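Side-chain contacts in gamma-glutamyltranspeptidase (Klebsiella pneumoniae subsp. pneumoniae, PDB 5HFT), which catalyses the conversion of oxamate to oxalate in the uric acid degradation pathway: residues Q38-G41 with A42-S45; A93-T96 with R97-Q101. All coordinates share one frame; numbering follows the deposited sequence.

Interaction 1 (Q38-G41 with A42-S45); sequences QNRG and AAFS
Helical backbone torsions at Gly41, Ala42 and Ala43 bend the chain back on itself, so that the carbonyl of Arg40 faces the amide of Ala43 and that of Gly41 faces the amide of Phe44. The first bond is the stronger: Ala43 N donates to Arg40 O over 2.8 Å, with the hydrogen nearly in line at 167°. Its donor stands 44° above the carbonyl plane, not on a lone pair. Phe44 N adds a weak bond to Gly41 O at 3.4 Å. Two successive bonds of this spacing define a short 3-10 turn, set in the long loop between strands 35-36 and 67-71 of this Ntn-hydrolase chain. Side chains add little across the turn itself. The methyl CB of Ala43 rests 3.5 Å from Arg40 O and also approaches the Arg40 guanidinium obliquely, 4.4 Å from NH2. In Phe44, with chi1 at -54°, CG lies opposite the carbonyl carbon, and the ring swings back toward Arg40 O. Phe44 CD2 comes 4.0 Å from Arg40 O, while Phe44 CB lies 4.1 Å from Gly41 O. Phe44 also packs on a polar side chain of another protein chain in the assembly. Arg40 has its main polar partner there too: NH1 forms a salt bridge with an acidic side chain of that chain, and the arginine side chain packs on Tyr21, Pro60 and His62. The Arg40 side chain is about 8 Å from that of Ser19, a position inferred to matter for catalysis, and about 10 Å from that of Thr1, the inferred nucleophile.

Interaction 2 (A93-T96 with R97-Q101); sequences ALFT and RYILQ
Ala93 O receives the amide of Arg97 in ordinary alpha-helical fashion, Arg97 N lying 2.8 Å from Ala93 O. Leu94 O takes the amide of Tyr98 likewise, with 2.9 Å between Tyr98 N and Leu94 O. The next turn of helix 88-101 widens into a pi-type turn, and Phe95 O serves two donors. Leu100 N, five residues on, binds Phe95 O at 3.2 Å in the plane of the Phe95 carbonyl. Ile99 N reaches the same oxygen only through a weak, bent bond (N-H...O angle 128°). Farther on, Gln101 N forms a weak bond to Arg97 O.

The polar ends of Arg97, Tyr98 and Gln101 are satisfied by partners beyond the two segments. Arg97 runs back past Ala93, with NH1 3.6 Å from the CB of Ala93, and its NH2 donates to Pro112 O. Tyr98 OH makes a weak bond with Arg75, and Gln101 NE2 binds the backbone of another protein chain in the assembly. On the face turned to strand 76-82 and helix 105-110, Leu94 CD1 runs alongside Tyr98 CB, 3.8 Å away.

Between Ile99 and Leu100, the ring of Phe95, its CG anti to the backbone N (chi1 167°), meets both: Ile99 CD1 is 3.6 Å from Phe95 CD1 and Leu100 CG is 3.7 Å from Phe95 CE2, each approaching obliquely, while a ring of the other chain meets it edge-to-face. Leu100 also covers Thr96: its methyl CD1 stands 3.3 Å from Thr96 OG1.

In the fold
Both contacts are local, yet they lie on opposite sides of the chain's centre, their own centres about 34 Å apart. Most touching residues of interaction 2 are buried and none is exposed, whereas interaction 1 sets the exposed Ala42 beside the buried Arg40 and Gly41. Interaction 1 is held almost wholly by backbone bonds in a loop; interaction 2 adds apolar packing within a helix seated on strand 76-82 and helix 105-110. Each faces another protein chain, interaction 1 mainly through charged and polar groups, interaction 2 through aromatic, apolar and amide groups. Interaction 1 comes within about 10 Å, side chain to side chain, of the inferred nucleophile and of a residue inferred to matter for activity; interaction 2 is remote from both.

Interaction 1 (Q38-G41 with A42-S45)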
loop_
_atom_site.group_PDB
_atom_site.type_symbol
_atom_site.label_atom_id
_atom_site.label_comp_id
_atom_site.label_asym_id
_atom_site.label_seq_id
_atom_site.Cartn_x
_atom_site.Cartn_y
_atom_site.Cartn_z
ATOM N N GLN C 38 4.312 -0.740 13.281
ATOM C CA GLN C 38 4.532 0.512 12.571
ATOM C C GLN C 38 4.772 1.658 13.547
ATOM O O GLN C 38 4.450 1.572 14.729
ATOM C CB GLN C 38 3.331 0.832 11.679
ATOM C CG GLN C 38 2.024 0.883 12.463
ATOM C CD GLN C 38 0.849 1.402 11.644
ATOM O OE1 GLN C 38 0.842 1.338 10.410
ATOM N NE2 GLN C 38 -0.157 1.921 12.338
ATOM N N ASN C 39 5.300 2.773 13.019
ATOM C CA ASN C 39 5.772 3.901 13.832
ATOM C C ASN C 39 5.304 5.212 13.194
ATOM O O ASN C 39 6.019 5.840 12.409
ATOM C CB ASN C 39 7.299 3.828 14.006
ATOM C CG ASN C 39 8.096 3.914 12.678
ATOM O OD1 ASN C 39 7.600 3.589 11.584
ATOM N ND2 ASN C 39 9.353 4.339 12.787
ATOM N N ARG C 40 4.086 5.631 13.543
ATOM C CA ARG C 40 3.437 6.776 12.909
ATOM C C ARG C 40 3.452 8.034 13.764
ATOM O O ARG C 40 2.579 8.888 13.609
ATOM C CB ARG C 40 1.998 6.418 12.531
ATOM C CG ARG C 40 1.886 5.266 11.539
ATOM C CD ARG C 40 0.527 5.213 10.866
ATOM N NE ARG C 40 0.250 6.366 10.013
ATOM C CZ ARG C 40 -0.918 6.560 9.412
ATOM N NH1 ARG C 40 -1.889 5.672 9.581
ATOM N NH2 ARG C 40 -1.118 7.629 8.643
ATOM N N GLY C 41 4.430 8.185 14.653
ATOM C CA GLY C 41 4.517 9.390 15.457
ATOM C C GLY C 41 4.455 10.671 14.645
ATOM O O GLY C 41 4.101 11.724 15.173
ATOM N N ALA C 42 4.809 10.604 13.363
ATOM C CA ALA C 42 4.801 11.782 12.503
ATOM C C ALA C 42 3.406 12.192 12.061
ATOM O O ALA C 42 3.241 13.288 11.514
ATOM C CB ALA C 42 5.670 11.552 11.263
ATOM N N ALA C 43 2.405 11.341 12.236
ATOM C CA ALA C 43 1.061 11.745 11.851
ATOM C C ALA C 43 0.416 12.631 12.896
ATOM O O ALA C 43 -0.745 13.015 12.719
ATOM C CB ALA C 43 0.174 10.525 11.621
ATOM N N PHE C 44 1.127 12.905 13.997
ATOM C CA PHE C 44 0.671 13.759 15.077
ATOM C C PHE C 44 1.740 14.796 15.375
ATOM O O PHE C 44 2.894 14.657 14.965
ATOM C CB PHE C 44 0.395 12.942 16.327
ATOM C CG PHE C 44 -0.552 11.807 16.102
ATOM C CD1 PHE C 44 -1.909 12.031 15.968
ATOM C CD2 PHE C 44 -0.081 10.505 16.042
ATOM C CE1 PHE C 44 -2.777 10.984 15.776
ATOM C CE2 PHE C 44 -0.947 9.450 15.852
ATOM C CZ PHE C 44 -2.303 9.689 15.716
ATOM N N SER C 45 1.344 15.835 16.107
ATOM C CA SER C 45 2.232 16.873 16.626
ATOM C C SER C 45 2.071 16.986 18.143
ATOM O O SER C 45 1.287 16.262 18.768
ATOM C CB SER C 45 1.973 18.224 15.944
ATOM O OG SER C 45 2.739 19.264 16.540
#

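Interaction 2 (A93-T96 with R97-Q101)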
loop_
_atom_site.group_PDB
_atom_site.type_symbol
_atom_site.label_atom_id
_atom_site.label_comp_id
_atom_site.label_asym_id
_atom_site.label_seq_id
_atom_site.Cartn_x
_atom_site.Cartn_y
_atom_site.Cartn_z
ATOM N N ALA C 93 2.630 12.024 -14.627
ATOM C CA ALA C 93 3.327 11.401 -15.745
ATOM C C ALA C 93 2.536 10.225 -16.300
ATOM O O ALA C 93 2.253 10.163 -17.505
ATOM C CB ALA C 93 4.718 10.954 -15.291
ATOM N N LEU C 94 2.195 9.259 -15.446
ATOM C CA LEU C 94 1.546 8.057 -15.959
ATOM C C LEU C 94 0.174 8.376 -16.546
ATOM O O LEU C 94 -0.200 7.831 -17.590
ATOM C CB LEU C 94 1.451 6.993 -14.865
ATOM C CG LEU C 94 0.544 5.791 -15.159
ATOM C CD1 LEU C 94 0.834 5.145 -16.516
ATOM C CD2 LEU C 94 0.683 4.769 -14.038
ATOM N N PHE C 95 -0.563 9.295 -15.924
ATOM C CA PHE C 95 -1.857 9.711 -16.464
ATOM C C PHE C 95 -1.691 10.389 -17.813
ATOM O O PHE C 95 -2.383 10.057 -18.780
ATOM C CB PHE C 95 -2.558 10.651 -15.483
ATOM C CG PHE C 95 -3.748 11.366 -16.068
ATOM C CD1 PHE C 95 -4.987 10.749 -16.125
ATOM C CD2 PHE C 95 -3.626 12.658 -16.554
ATOM C CE1 PHE C 95 -6.066 11.397 -16.653
ATOM C CE2 PHE C 95 -4.700 13.307 -17.088
ATOM C CZ PHE C 95 -5.924 12.682 -17.133
ATOM N N THR C 96 -0.808 11.383 -17.883
ATOM C CA THR C 96 -0.678 12.134 -19.121
ATOM C C THR C 96 -0.066 11.272 -20.228
ATOM O O THR C 96 -0.506 11.339 -21.378
ATOM C CB THR C 96 0.120 13.421 -18.878
ATOM O OG1 THR C 96 0.132 14.204 -20.074
ATOM C CG2 THR C 96 1.531 13.137 -18.501
ATOM N N ARG C 97 0.916 10.428 -19.903
ATOM C CA ARG C 97 1.508 9.559 -20.920
ATOM C C ARG C 97 0.514 8.509 -21.403
ATOM O O ARG C 97 0.217 8.427 -22.600
ATOM C CB ARG C 97 2.766 8.883 -20.375
ATOM C CG ARG C 97 4.041 9.584 -20.777
ATOM C CD ARG C 97 5.024 9.498 -19.652
ATOM N NE ARG C 97 6.279 10.172 -19.942
ATOM C CZ ARG C 97 7.252 10.313 -19.045
ATOM N NH1 ARG C 97 7.098 9.839 -17.811
ATOM N NH2 ARG C 97 8.374 10.936 -19.371
ATOM N N TYR C 98 0.000 7.681 -20.492
ATOM C CA TYR C 98 -0.854 6.580 -20.927
ATOM C C TYR C 98 -2.198 7.088 -21.428
ATOM O O TYR C 98 -2.574 6.859 -22.585
ATOM C CB TYR C 98 -1.046 5.562 -19.802
ATOM C CG TYR C 98 -1.937 4.416 -20.228
ATOM C CD1 TYR C 98 -1.553 3.538 -21.244
ATOM C CD2 TYR C 98 -3.153 4.208 -19.619
ATOM C CE1 TYR C 98 -2.370 2.489 -21.642
ATOM C CE2 TYR C 98 -3.982 3.167 -20.010
ATOM C CZ TYR C 98 -3.592 2.310 -21.019
ATOM O OH TYR C 98 -4.441 1.280 -21.377
ATOM N N ILE C 99 -2.938 7.783 -20.566
ATOM C CA ILE C 99 -4.304 8.184 -20.896
ATOM C C ILE C 99 -4.311 9.291 -21.949
ATOM O O ILE C 99 -5.015 9.197 -22.961
ATOM C CB ILE C 99 -5.055 8.587 -19.612
ATOM C CG1 ILE C 99 -5.009 7.416 -18.618
ATOM C CG2 ILE C 99 -6.483 8.960 -19.921
ATOM C CD1 ILE C 99 -5.964 7.521 -17.473
ATOM N N LEU C 100 -3.562 10.372 -21.720
ATOM C CA LEU C 100 -3.680 11.523 -22.608
ATOM C C LEU C 100 -2.961 11.325 -23.923
ATOM O O LEU C 100 -3.405 11.855 -24.950
ATOM C CB LEU C 100 -3.138 12.788 -21.955
ATOM C CG LEU C 100 -3.790 13.230 -20.659
ATOM C CD1 LEU C 100 -3.192 14.555 -20.217
ATOM C CD2 LEU C 100 -5.285 13.293 -20.840
ATOM N N GLN C 101 -1.852 10.598 -23.927
ATOM C CA GLN C 101 -0.973 10.594 -25.083
ATOM C C GLN C 101 -0.887 9.249 -25.798
ATOM O O GLN C 101 -0.139 9.138 -26.778
ATOM C CB GLN C 101 0.415 11.079 -24.657
ATOM C CG GLN C 101 0.354 12.491 -24.102
ATOM C CD GLN C 101 1.688 13.009 -23.619
ATOM O OE1 GLN C 101 2.492 12.267 -23.043
ATOM N NE2 GLN C 101 1.929 14.297 -23.826
#